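Local coordinates for protein DNA ligase (Aquifex aeolicus, PDB 3QWU) that probably acts as an ATP-dependent polynucleotide ligase, binding adenosine in a nucleotide pocket and calcium at a nearby metal site, at residues P7-E12 with D35-P40; L30-D35 with T43-D48; K47-W52 with F89-N94; W52-I57 with D158-N163. All coordinates share one frame; numbering follows the deposited sequence.

The four contacts form a relay, each sharing residues with the next: contacts 1 and 2 have D35 in common, contacts 2 and 3 share K47 and D48, and contacts 3 and 4 meet in W52. Centre to centre, the successive steps measure about 10, 12 and 14 Å. The relay begins at the N-terminal helix 7-15, runs through the antiparallel sheet of strands 19-24, 27-32, 44-45 and 50-51, and crosses to the sheet of strands 84-91 and 153-161. It ends at contact 4, whose Y54 and I57 line the adenosine pocket. The side chains of T43 in contact 2 and I51 in contact 3 remain about 13 Å from the adenosine. T43 OG1 nevertheless holds G53 N, tying contact 2 to the pocket loop.

Contact 1. Residues P7-E12 with D35-P40; sequences PELVKE and DYKDIP
Y36 and I39, two of the loop residues that L9 reaches, are tied to each other by a hydrogen bond of 2.9 Å from I39 N to Y36 O. A second one runs back from Y36 N to I39 O, and together they close a type I' turn over Y36-I39, with K37 and D38 at its corners, both at positive phi. The helix meets this compact turn through carbon atoms. L9 CD2 lies 3.7 Å from Y36 CD1 and continues to I39 CG1 at 4.3 Å, while the aliphatic start of K37 skirts the same methyl. Because Y36 carries its ring anti to the backbone N (chi1 -172°), the phenol reaches across the helix toward E12, sliding past the L9 side chain in the opposite direction. The backbone L9 O then faces the ring edge in plane, 3.7 Å from Y36 CE1. Beyond it, Y36 OH comes within 3.1 Å of E12 CG, a van der Waals approach and not a bond, and the E12 chain bends at its second torsion to carry the carboxylate away. This patch lies near the surface, with helix 7-15 docked against the loop between strands 27-32 and 44-45; V10 rests on L30, and I39 packs on F32 of strand 27-32.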
# COMPACT_ATOMS: atom_id res chain seq x y z
N PRO A 7 -16.87 -2.55 -35.57
CA PRO A 7 -16.43 -1.15 -35.82
C PRO A 7 -16.76 -0.04 -34.80
O PRO A 7 -15.96 0.90 -34.68
CB PRO A 7 -17.10 -0.82 -37.15
CG PRO A 7 -17.19 -2.14 -37.85
CD PRO A 7 -17.41 -3.18 -36.79
N GLU A 8 -17.89 -0.10 -34.11
CA GLU A 8 -18.27 1.02 -33.21
C GLU A 8 -17.86 0.76 -31.79
O GLU A 8 -17.90 1.67 -30.95
CB GLU A 8 -19.77 1.33 -33.23
CG GLU A 8 -20.29 1.74 -34.58
CD GLU A 8 -20.60 0.55 -35.46
OE1 GLU A 8 -20.37 -0.59 -35.01
OE2 GLU A 8 -21.07 0.76 -36.60
N LEU A 9 -17.49 -0.49 -31.50
CA LEU A 9 -16.84 -0.79 -30.24
C LEU A 9 -15.44 -0.16 -30.31
O LEU A 9 -15.03 0.54 -29.38
CB LEU A 9 -16.82 -2.30 -29.96
CG LEU A 9 -16.90 -2.71 -28.48
CD1 LEU A 9 -17.63 -4.05 -28.27
CD2 LEU A 9 -15.52 -2.74 -27.87
N VAL A 10 -14.76 -0.35 -31.44
CA VAL A 10 -13.42 0.23 -31.65
C VAL A 10 -13.46 1.76 -31.74
O VAL A 10 -12.60 2.44 -31.17
CB VAL A 10 -12.74 -0.37 -32.92
CG1 VAL A 10 -11.41 0.33 -33.22
CG2 VAL A 10 -12.51 -1.88 -32.76
N LYS A 11 -14.47 2.30 -32.42
CA LYS A 11 -14.67 3.75 -32.50
C LYS A 11 -14.81 4.40 -31.11
O LYS A 11 -14.23 5.46 -30.86
CB LYS A 11 -15.88 4.05 -33.37
CG LYS A 11 -16.10 5.54 -33.69
CD LYS A 11 -17.32 5.74 -34.59
CE LYS A 11 -17.14 6.90 -35.57
NZ LYS A 11 -18.15 6.83 -36.66
N GLU A 12 -15.57 3.77 -30.21
CA GLU A 12 -15.80 4.34 -28.87
C GLU A 12 -14.54 4.26 -28.03
O GLU A 12 -14.25 5.17 -27.26
CB GLU A 12 -16.97 3.66 -28.14
CG GLU A 12 -17.45 4.37 -26.83
CD GLU A 12 -18.42 5.56 -27.06
OE1 GLU A 12 -19.57 5.35 -27.53
OE2 GLU A 12 -18.07 6.71 -26.73
N ASP A 35 -8.38 -3.20 -20.72
CA ASP A 35 -9.63 -3.94 -20.89
C ASP A 35 -10.70 -2.96 -21.31
O ASP A 35 -10.74 -1.82 -20.86
CB ASP A 35 -10.05 -4.61 -19.59
CG ASP A 35 -9.11 -5.70 -19.15
OD1 ASP A 35 -8.42 -6.29 -19.99
OD2 ASP A 35 -9.03 -5.95 -17.93
N TYR A 36 -11.56 -3.41 -22.20
CA TYR A 36 -12.72 -2.63 -22.60
C TYR A 36 -13.84 -3.58 -23.06
O TYR A 36 -13.67 -4.33 -24.04
CB TYR A 36 -12.35 -1.63 -23.71
CG TYR A 36 -13.46 -0.64 -24.07
CD1 TYR A 36 -13.90 -0.51 -25.38
CD2 TYR A 36 -14.06 0.16 -23.08
CE1 TYR A 36 -14.92 0.39 -25.71
CE2 TYR A 36 -15.08 1.07 -23.40
CZ TYR A 36 -15.51 1.18 -24.71
OH TYR A 36 -16.51 2.07 -25.06
N LYS A 37 -14.96 -3.55 -22.33
CA LYS A 37 -16.15 -4.31 -22.69
C LYS A 37 -15.79 -5.76 -23.08
O LYS A 37 -16.11 -6.24 -24.19
CB LYS A 37 -16.92 -3.60 -23.83
CG LYS A 37 -18.16 -2.79 -23.37
CD LYS A 37 -19.32 -2.85 -24.41
CE LYS A 37 -20.69 -3.11 -23.74
NZ LYS A 37 -20.73 -4.39 -22.94
N ASP A 38 -15.07 -6.42 -22.15
CA ASP A 38 -14.66 -7.85 -22.26
C ASP A 38 -13.53 -8.15 -23.26
O ASP A 38 -13.06 -9.29 -23.29
CB ASP A 38 -15.86 -8.78 -22.57
CG ASP A 38 -17.09 -8.45 -21.74
OD1 ASP A 38 -18.21 -8.50 -22.30
OD2 ASP A 38 -16.95 -8.12 -20.55
N ILE A 39 -13.11 -7.17 -24.07
CA ILE A 39 -11.91 -7.31 -24.92
C ILE A 39 -10.69 -7.19 -24.05
O ILE A 39 -10.39 -6.12 -23.54
CB ILE A 39 -11.79 -6.21 -26.01
CG1 ILE A 39 -13.05 -6.16 -26.90
CG2 ILE A 39 -10.51 -6.39 -26.86
CD1 ILE A 39 -13.49 -7.49 -27.40
N PRO A 40 -9.97 -8.28 -23.85
CA PRO A 40 -8.81 -8.15 -22.97
C PRO A 40 -7.73 -7.20 -23.54
O PRO A 40 -7.54 -7.14 -24.77
CB PRO A 40 -8.31 -9.58 -22.83
CG PRO A 40 -8.76 -10.27 -24.02
CD PRO A 40 -10.04 -9.62 -24.46

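Contact 2. Residues L30-D35 with T43-D48; sequences LRFNDD and TAIFKD
F32 can be followed atom by atom along T43, beside which it lies, both side chains pointing the same way. Its CB sits 3.5 Å from T43 O, the carbonyl oxygen that also accepts the N-H of F32, N to O 2.8 Å. At the ring, F32 CG and CD1 come up against T43 CB, the closer approach being 3.6 Å from CD1; T43 O lies at the ring edge, in plane. T43 CG2, anti to its backbone N, accompanies CD1 toward CE1. There the company changes: F32 CE1 meets I45 CD1 at 3.9 Å, the two side chains crossing at a slant. T43 turns its hydroxyl elsewhere, OG1 being bonded to P40 O and G53 N.

Further along the strands, L30 and I45 form an antiparallel hydrogen-bonded pair, with L30 N to I45 O at 3.0 Å and I45 N to L30 O at 2.8 Å. Their CB atoms sit on the same face, where V10 of helix 7-15 packs on both. R31 and A44 make the intervening non-hydrogen-bonded pair, on the opposite face. R31 NH2 is bonded to N33 OD1, while R31 NE makes the stronger link, a salt bridge to E22. At the far end K47 NZ bridges to D48 OD1 at 2.9 Å, from above the carboxylate plane. This alternation marks antiparallel pairing, and since strands 27-32 and 44-45 follow each other in the chain they form a beta hairpin, at the centre of a four-stranded antiparallel sheet.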
# COMPACT_ATOMS: atom_id res chain seq x y z
N LEU A 30 -3.91 -1.46 -34.42
CA LEU A 30 -4.65 -0.90 -33.28
C LEU A 30 -4.37 -1.78 -32.07
O LEU A 30 -4.34 -3.01 -32.19
CB LEU A 30 -6.13 -0.85 -33.58
CG LEU A 30 -6.51 0.12 -34.73
CD1 LEU A 30 -6.23 -0.47 -36.16
CD2 LEU A 30 -7.95 0.52 -34.60
N ARG A 31 -4.15 -1.15 -30.91
CA ARG A 31 -3.73 -1.85 -29.70
C ARG A 31 -4.62 -1.52 -28.52
O ARG A 31 -4.81 -0.35 -28.19
CB ARG A 31 -2.31 -1.44 -29.33
CG ARG A 31 -1.76 -2.12 -28.09
CD ARG A 31 -0.34 -1.69 -27.82
NE ARG A 31 -0.26 -0.33 -27.27
CZ ARG A 31 -0.38 -0.01 -25.97
NH1 ARG A 31 -0.63 -0.91 -25.05
NH2 ARG A 31 -0.25 1.25 -25.61
N PHE A 32 -5.16 -2.55 -27.88
CA PHE A 32 -5.99 -2.36 -26.68
C PHE A 32 -5.11 -2.09 -25.46
O PHE A 32 -4.42 -2.99 -24.96
CB PHE A 32 -6.91 -3.57 -26.44
CG PHE A 32 -8.21 -3.46 -27.16
CD1 PHE A 32 -8.35 -3.93 -28.45
CD2 PHE A 32 -9.29 -2.82 -26.57
CE1 PHE A 32 -9.57 -3.80 -29.12
CE2 PHE A 32 -10.52 -2.66 -27.24
CZ PHE A 32 -10.67 -3.15 -28.50
N ASN A 33 -5.12 -0.85 -25.00
CA ASN A 33 -4.25 -0.43 -23.92
C ASN A 33 -4.78 -0.88 -22.57
O ASN A 33 -4.01 -1.12 -21.65
CB ASN A 33 -4.10 1.09 -23.93
CG ASN A 33 -3.14 1.58 -22.88
OD1 ASN A 33 -1.93 1.45 -23.03
ND2 ASN A 33 -3.68 2.15 -21.80
N ASP A 34 -6.10 -0.97 -22.46
CA ASP A 34 -6.77 -1.51 -21.28
C ASP A 34 -7.86 -2.46 -21.70
O ASP A 34 -8.24 -2.50 -22.88
CB ASP A 34 -7.46 -0.38 -20.48
CG ASP A 34 -6.54 0.29 -19.48
OD1 ASP A 34 -5.64 -0.38 -18.90
OD2 ASP A 34 -6.73 1.52 -19.27
N ASP A 35 -8.38 -3.20 -20.72
CA ASP A 35 -9.63 -3.94 -20.89
C ASP A 35 -10.70 -2.96 -21.31
O ASP A 35 -10.74 -1.82 -20.86
CB ASP A 35 -10.05 -4.61 -19.59
CG ASP A 35 -9.11 -5.70 -19.15
OD1 ASP A 35 -8.42 -6.29 -19.99
OD2 ASP A 35 -9.03 -5.95 -17.93
N THR A 43 -4.93 -6.91 -26.84
CA THR A 43 -5.55 -7.26 -28.10
C THR A 43 -5.03 -6.31 -29.15
O THR A 43 -4.95 -5.10 -28.91
CB THR A 43 -7.08 -7.24 -27.97
OG1 THR A 43 -7.46 -8.25 -27.03
CG2 THR A 43 -7.79 -7.44 -29.32
N ALA A 44 -4.62 -6.88 -30.28
CA ALA A 44 -3.93 -6.17 -31.35
C ALA A 44 -4.71 -6.46 -32.59
O ALA A 44 -4.87 -7.63 -32.92
CB ALA A 44 -2.55 -6.69 -31.53
N ILE A 45 -5.20 -5.42 -33.25
CA ILE A 45 -5.98 -5.56 -34.48
C ILE A 45 -5.08 -5.19 -35.66
O ILE A 45 -4.70 -4.03 -35.80
CB ILE A 45 -7.23 -4.62 -34.51
CG1 ILE A 45 -8.11 -4.88 -33.28
CG2 ILE A 45 -8.03 -4.83 -35.83
CD1 ILE A 45 -9.16 -3.81 -33.00
N PHE A 46 -4.77 -6.18 -36.50
CA PHE A 46 -4.04 -5.96 -37.71
C PHE A 46 -5.00 -6.02 -38.87
O PHE A 46 -6.10 -6.52 -38.74
CB PHE A 46 -2.97 -7.03 -37.86
CG PHE A 46 -1.89 -6.96 -36.81
CD1 PHE A 46 -0.76 -6.18 -37.01
CD2 PHE A 46 -2.02 -7.68 -35.62
CE1 PHE A 46 0.26 -6.12 -36.06
CE2 PHE A 46 -1.00 -7.63 -34.66
CZ PHE A 46 0.15 -6.83 -34.88
N LYS A 47 -4.60 -5.52 -40.02
CA LYS A 47 -5.53 -5.46 -41.16
C LYS A 47 -6.04 -6.86 -41.54
O LYS A 47 -7.21 -7.02 -41.88
CB LYS A 47 -4.87 -4.77 -42.35
CG LYS A 47 -5.75 -4.67 -43.64
CD LYS A 47 -5.31 -5.68 -44.76
CE LYS A 47 -6.41 -5.94 -45.82
NZ LYS A 47 -6.24 -7.32 -46.41
N ASP A 48 -5.17 -7.86 -41.47
CA ASP A 48 -5.49 -9.22 -41.97
C ASP A 48 -5.98 -10.16 -40.87
O ASP A 48 -6.51 -11.24 -41.19
CB ASP A 48 -4.25 -9.89 -42.62
CG ASP A 48 -3.80 -9.21 -43.90
OD1 ASP A 48 -4.56 -9.20 -44.88
OD2 ASP A 48 -2.67 -8.69 -43.92

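Contact 3. Residues K47-W52 with F89-N94; sequences KDFIIW and FKYGDN
An aromatic cluster of F49, F89 and Y91 joins the region of strand 50-51 to strand 84-91, bringing two antiparallel sheets together. F49 is the bridging ring. With CG between the backbone N and the carbonyl carbon (chi1 49°), it thrusts its far edge over the face of Y91, where F49 CZ lies 3.7 Å from Y91 CG. The two rings make an edge-to-face pair, with centroids 4.7 Å apart and planes at 57°. The next corner, F49 CE2, reaches F89 CE2 at 3.7 Å, and this second pair of rings is oblique. I51, two residues on in strand 50-51, joins in: its CD1 sits over one face of F89, 3.9 Å from the ring centroid, in a CH-pi contact. F46 borders F89 as well, and K162 makes a cation-pi contact with F49, so the cluster extends beyond these two segments.

At the outer end the contact becomes polar. Y91 OH donates to D48 OD2 at 2.9 Å, from 35° above the carboxylate plane. D48 OD2 sits alongside the ring edge, as near to Y91 CE1 as to OH, so the bond does not continue the phenol straight on. A water accepts from K47 N at 3.0 Å and donates to Y91 OH at 3.1 Å, lying in plane at the ring edge. The phenol oxygen is therefore both donor and acceptor, which should restrict its torsion as F49 restricts the ring from one face. With K47 on its other oxygen, D48 is probably ionised, and its negative charge would favour the hydroxyl as donor.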
# COMPACT_ATOMS: atom_id res chain seq x y z
N LYS A 47 -4.60 -5.52 -40.02
CA LYS A 47 -5.53 -5.46 -41.16
C LYS A 47 -6.04 -6.86 -41.54
O LYS A 47 -7.21 -7.02 -41.88
CB LYS A 47 -4.87 -4.77 -42.35
CG LYS A 47 -5.75 -4.67 -43.64
CD LYS A 47 -5.31 -5.68 -44.76
CE LYS A 47 -6.41 -5.94 -45.82
NZ LYS A 47 -6.24 -7.32 -46.41
N ASP A 48 -5.17 -7.86 -41.47
CA ASP A 48 -5.49 -9.22 -41.97
C ASP A 48 -5.98 -10.16 -40.87
O ASP A 48 -6.51 -11.24 -41.19
CB ASP A 48 -4.25 -9.89 -42.62
CG ASP A 48 -3.80 -9.21 -43.90
OD1 ASP A 48 -4.56 -9.20 -44.88
OD2 ASP A 48 -2.67 -8.69 -43.92
N PHE A 49 -5.76 -9.79 -39.61
CA PHE A 49 -6.21 -10.60 -38.48
C PHE A 49 -6.12 -9.90 -37.13
O PHE A 49 -5.43 -8.90 -36.98
CB PHE A 49 -5.41 -11.90 -38.39
CG PHE A 49 -3.94 -11.71 -38.48
CD1 PHE A 49 -3.28 -11.85 -39.71
CD2 PHE A 49 -3.20 -11.40 -37.33
CE1 PHE A 49 -1.91 -11.68 -39.80
CE2 PHE A 49 -1.82 -11.22 -37.39
CZ PHE A 49 -1.16 -11.37 -38.61
N ILE A 50 -6.86 -10.46 -36.16
CA ILE A 50 -6.76 -10.05 -34.78
C ILE A 50 -5.94 -11.08 -33.93
O ILE A 50 -6.06 -12.31 -34.09
CB ILE A 50 -8.13 -9.80 -34.15
CG1 ILE A 50 -8.84 -8.68 -34.92
CG2 ILE A 50 -7.96 -9.46 -32.64
CD1 ILE A 50 -10.34 -8.60 -34.69
N ILE A 51 -5.06 -10.54 -33.09
CA ILE A 51 -4.32 -11.35 -32.15
C ILE A 51 -4.95 -10.97 -30.84
O ILE A 51 -4.77 -9.84 -30.37
CB ILE A 51 -2.81 -11.07 -32.14
CG1 ILE A 51 -2.23 -11.10 -33.56
CG2 ILE A 51 -2.12 -12.11 -31.25
CD1 ILE A 51 -2.06 -12.51 -34.15
N TRP A 52 -5.73 -11.89 -30.28
CA TRP A 52 -6.41 -11.60 -29.04
C TRP A 52 -5.38 -11.54 -27.93
O TRP A 52 -4.35 -12.21 -28.00
CB TRP A 52 -7.54 -12.60 -28.75
CG TRP A 52 -8.76 -12.31 -29.58
CD1 TRP A 52 -9.01 -12.72 -30.87
CD2 TRP A 52 -9.90 -11.54 -29.19
NE1 TRP A 52 -10.22 -12.25 -31.30
CE2 TRP A 52 -10.79 -11.52 -30.28
CE3 TRP A 52 -10.26 -10.87 -28.03
CZ2 TRP A 52 -12.01 -10.85 -30.23
CZ3 TRP A 52 -11.47 -10.21 -27.98
CH2 TRP A 52 -12.33 -10.20 -29.06
N PHE A 89 3.58 -14.68 -33.63
CA PHE A 89 2.81 -15.03 -34.83
C PHE A 89 3.52 -14.71 -36.14
O PHE A 89 4.45 -13.91 -36.18
CB PHE A 89 1.46 -14.32 -34.84
CG PHE A 89 1.56 -12.84 -34.89
CD1 PHE A 89 1.69 -12.12 -33.74
CD2 PHE A 89 1.52 -12.17 -36.09
CE1 PHE A 89 1.78 -10.76 -33.79
CE2 PHE A 89 1.59 -10.82 -36.15
CZ PHE A 89 1.73 -10.11 -35.00
N LYS A 90 2.97 -15.27 -37.23
CA LYS A 90 3.48 -15.05 -38.57
C LYS A 90 2.63 -14.03 -39.34
O LYS A 90 1.41 -14.11 -39.34
CB LYS A 90 3.52 -16.39 -39.31
CG LYS A 90 4.52 -16.40 -40.45
CD LYS A 90 4.49 -17.67 -41.27
CE LYS A 90 5.45 -17.49 -42.46
NZ LYS A 90 5.56 -18.66 -43.32
N TYR A 91 3.28 -13.06 -39.99
CA TYR A 91 2.61 -12.10 -40.86
C TYR A 91 3.46 -12.01 -42.13
O TYR A 91 4.62 -11.62 -42.07
CB TYR A 91 2.50 -10.73 -40.18
CG TYR A 91 1.40 -9.76 -40.68
CD1 TYR A 91 0.77 -9.91 -41.90
CD2 TYR A 91 1.02 -8.68 -39.90
CE1 TYR A 91 -0.25 -9.02 -42.32
CE2 TYR A 91 0.02 -7.77 -40.31
CZ TYR A 91 -0.61 -7.95 -41.51
OH TYR A 91 -1.57 -7.03 -41.85
N GLY A 92 2.90 -12.35 -43.28
CA GLY A 92 3.71 -12.36 -44.51
C GLY A 92 4.80 -13.41 -44.39
O GLY A 92 4.50 -14.56 -44.04
N ASP A 93 6.06 -13.06 -44.63
CA ASP A 93 7.16 -14.03 -44.37
C ASP A 93 8.00 -13.61 -43.15
O ASP A 93 9.19 -13.88 -43.07
CB ASP A 93 8.06 -14.25 -45.62
CG ASP A 93 9.02 -15.52 -45.48
OD1 ASP A 93 8.55 -16.61 -45.07
OD2 ASP A 93 10.24 -15.42 -45.82
N ASN A 94 7.35 -12.95 -42.20
CA ASN A 94 8.01 -12.45 -40.99
C ASN A 94 7.33 -12.99 -39.80
O ASN A 94 6.21 -13.45 -39.86
CB ASN A 94 7.96 -10.92 -40.92
CG ASN A 94 8.63 -10.28 -42.09
OD1 ASN A 94 9.81 -10.55 -42.36
ND2 ASN A 94 7.89 -9.45 -42.81
O HOH W 1 -1.77 -4.42 -40.18

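Contact 4. Residues W52-I57 with D158-N163; sequences WGYPHI and DFMKKN. With ADN (adenosine), chain C.
M160, W52 and Y54 carry most of the buried surface, with the methionine as the central piece. M160 runs extended from strand 153-161 and then bends at its last torsion (chi3 71°), which turns the methyl toward the loop. There M160 CE touches W52 CB at 3.8 Å and G53 O at 3.7 Å. M160 SD lies 4.2 Å from Y54 CD2, in an oblique Met-aromatic contact. W52 brings the edge of its indole to the loop just after strand 153-161, W52 NE1 standing 3.6 Å from N163 C. Y54 has the strong polar link: its OH donates to D158 OD2 over 2.6 Å, on the anti lone pair and near the plane of the phenol ring. D158 OD2 is also held by R227 and K219, and OD1 by K173, so several groups fix the carboxylate that positions the tyrosine. P55 CD covers one face of the Y54 ring. Y54 OH lies 3.5 Å from adenosine C2, which I57 CD1 approaches at 3.9 Å, and K219 is hydrogen-bonded to the ligand too. The contact thus forms part of the adenosine pocket, consistent with the nucleotide site of the adenylating domain in ATP-dependent ligases.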
# COMPACT_ATOMS: atom_id res chain seq x y z
N TRP A 52 -5.73 -11.89 -30.28
CA TRP A 52 -6.41 -11.60 -29.04
C TRP A 52 -5.38 -11.54 -27.93
O TRP A 52 -4.35 -12.21 -28.00
CB TRP A 52 -7.54 -12.60 -28.75
CG TRP A 52 -8.76 -12.31 -29.58
CD1 TRP A 52 -9.01 -12.72 -30.87
CD2 TRP A 52 -9.90 -11.54 -29.19
NE1 TRP A 52 -10.22 -12.25 -31.30
CE2 TRP A 52 -10.79 -11.52 -30.28
CE3 TRP A 52 -10.26 -10.87 -28.03
CZ2 TRP A 52 -12.01 -10.85 -30.23
CZ3 TRP A 52 -11.47 -10.21 -27.98
CH2 TRP A 52 -12.33 -10.20 -29.06
N GLY A 53 -5.66 -10.65 -26.98
CA GLY A 53 -4.88 -10.47 -25.77
C GLY A 53 -4.90 -11.73 -24.92
O GLY A 53 -5.83 -12.49 -25.00
N TYR A 54 -3.84 -11.95 -24.14
CA TYR A 54 -3.79 -13.12 -23.25
C TYR A 54 -4.66 -12.75 -22.09
O TYR A 54 -4.51 -11.66 -21.57
CB TYR A 54 -2.38 -13.46 -22.76
CG TYR A 54 -2.31 -14.84 -22.19
CD1 TYR A 54 -2.36 -15.06 -20.83
CD2 TYR A 54 -2.21 -15.91 -23.01
CE1 TYR A 54 -2.30 -16.34 -20.29
CE2 TYR A 54 -2.12 -17.20 -22.49
CZ TYR A 54 -2.20 -17.40 -21.13
OH TYR A 54 -2.11 -18.65 -20.65
N PRO A 55 -5.63 -13.60 -21.75
CA PRO A 55 -6.65 -13.29 -20.76
C PRO A 55 -6.13 -13.48 -19.31
O PRO A 55 -5.16 -14.21 -19.09
CB PRO A 55 -7.76 -14.28 -21.11
CG PRO A 55 -7.06 -15.46 -21.62
CD PRO A 55 -5.82 -14.95 -22.32
N HIS A 56 -6.76 -12.77 -18.37
CA HIS A 56 -6.33 -12.73 -16.98
C HIS A 56 -6.53 -14.10 -16.33
O HIS A 56 -7.60 -14.69 -16.46
CB HIS A 56 -7.12 -11.64 -16.20
CG HIS A 56 -6.81 -10.23 -16.64
ND1 HIS A 56 -5.55 -9.65 -16.50
CD2 HIS A 56 -7.58 -9.28 -17.25
CE1 HIS A 56 -5.56 -8.43 -17.00
NE2 HIS A 56 -6.78 -8.18 -17.46
N ILE A 57 -5.51 -14.61 -15.64
CA ILE A 57 -5.70 -15.81 -14.82
C ILE A 57 -5.95 -15.42 -13.35
O ILE A 57 -5.17 -14.71 -12.75
CB ILE A 57 -4.47 -16.73 -14.87
CG1 ILE A 57 -4.01 -16.90 -16.32
CG2 ILE A 57 -4.75 -18.05 -14.12
CD1 ILE A 57 -2.94 -17.98 -16.55
N ASP A 158 0.99 -22.06 -24.05
CA ASP A 158 -0.33 -22.08 -24.70
C ASP A 158 -0.24 -21.83 -26.22
O ASP A 158 0.79 -21.34 -26.72
CB ASP A 158 -1.32 -21.09 -23.98
CG ASP A 158 -2.10 -21.74 -22.77
OD1 ASP A 158 -2.61 -22.89 -22.92
OD2 ASP A 158 -2.22 -21.08 -21.68
N PHE A 159 -1.29 -22.22 -26.93
CA PHE A 159 -1.51 -21.74 -28.29
C PHE A 159 -2.88 -21.12 -28.35
O PHE A 159 -3.83 -21.61 -27.74
CB PHE A 159 -1.47 -22.86 -29.33
CG PHE A 159 -0.14 -23.53 -29.48
CD1 PHE A 159 0.84 -22.98 -30.26
CD2 PHE A 159 0.12 -24.75 -28.86
CE1 PHE A 159 2.04 -23.61 -30.39
CE2 PHE A 159 1.36 -25.40 -29.02
CZ PHE A 159 2.31 -24.81 -29.74
N MET A 160 -2.95 -20.00 -29.04
CA MET A 160 -4.18 -19.38 -29.38
C MET A 160 -4.22 -19.46 -30.87
O MET A 160 -3.31 -20.02 -31.47
CB MET A 160 -4.19 -17.96 -28.86
CG MET A 160 -4.33 -17.92 -27.34
SD MET A 160 -4.32 -16.28 -26.60
CE MET A 160 -5.91 -15.59 -27.10
N LYS A 161 -5.26 -18.89 -31.47
CA LYS A 161 -5.43 -18.86 -32.90
C LYS A 161 -5.79 -17.45 -33.34
O LYS A 161 -6.55 -16.78 -32.69
CB LYS A 161 -6.58 -19.83 -33.30
CG LYS A 161 -6.13 -21.26 -33.67
CD LYS A 161 -7.28 -22.27 -33.99
CE LYS A 161 -6.83 -23.32 -35.05
NZ LYS A 161 -7.48 -24.69 -34.94
N LYS A 162 -5.30 -17.01 -34.48
CA LYS A 162 -5.70 -15.72 -35.03
C LYS A 162 -7.24 -15.59 -35.08
O LYS A 162 -7.95 -16.53 -35.48
CB LYS A 162 -5.16 -15.53 -36.47
CG LYS A 162 -3.71 -15.01 -36.55
CD LYS A 162 -3.11 -15.24 -37.93
CE LYS A 162 -1.59 -14.97 -37.96
NZ LYS A 162 -0.96 -15.53 -39.19
N ASN A 163 -7.72 -14.41 -34.73
CA ASN A 163 -9.15 -14.10 -34.82
C ASN A 163 -10.03 -14.87 -33.81
O ASN A 163 -11.24 -14.95 -34.01
CB ASN A 163 -9.69 -14.37 -36.24
CG ASN A 163 -8.93 -13.63 -37.31
OD1 ASN A 163 -8.75 -12.44 -37.21
ND2 ASN A 163 -8.50 -14.34 -38.36
O5' ADN C . -1.16 -14.17 -15.61
C5' ADN C . -0.26 -15.26 -15.42
C4' ADN C . 1.01 -15.02 -16.22
O4' ADN C . 2.04 -16.00 -15.91
C3' ADN C . 0.74 -15.16 -17.71
O3' ADN C . 0.34 -13.96 -18.37
C2' ADN C . 2.04 -15.72 -18.27
O2' ADN C . 2.82 -14.70 -18.88
C1' ADN C . 2.81 -16.31 -17.09
N9 ADN C . 2.97 -17.77 -17.15
C8 ADN C . 4.11 -18.41 -16.79
N7 ADN C . 4.01 -19.76 -16.93
C5 ADN C . 2.74 -19.97 -17.38
C6 ADN C . 1.96 -21.17 -17.69
N6 ADN C . 2.58 -22.37 -17.56
N1 ADN C . 0.68 -21.01 -18.16
C2 ADN C . 0.12 -19.77 -18.26
N3 ADN C . 0.78 -18.62 -17.95
C4 ADN C . 2.07 -18.67 -17.53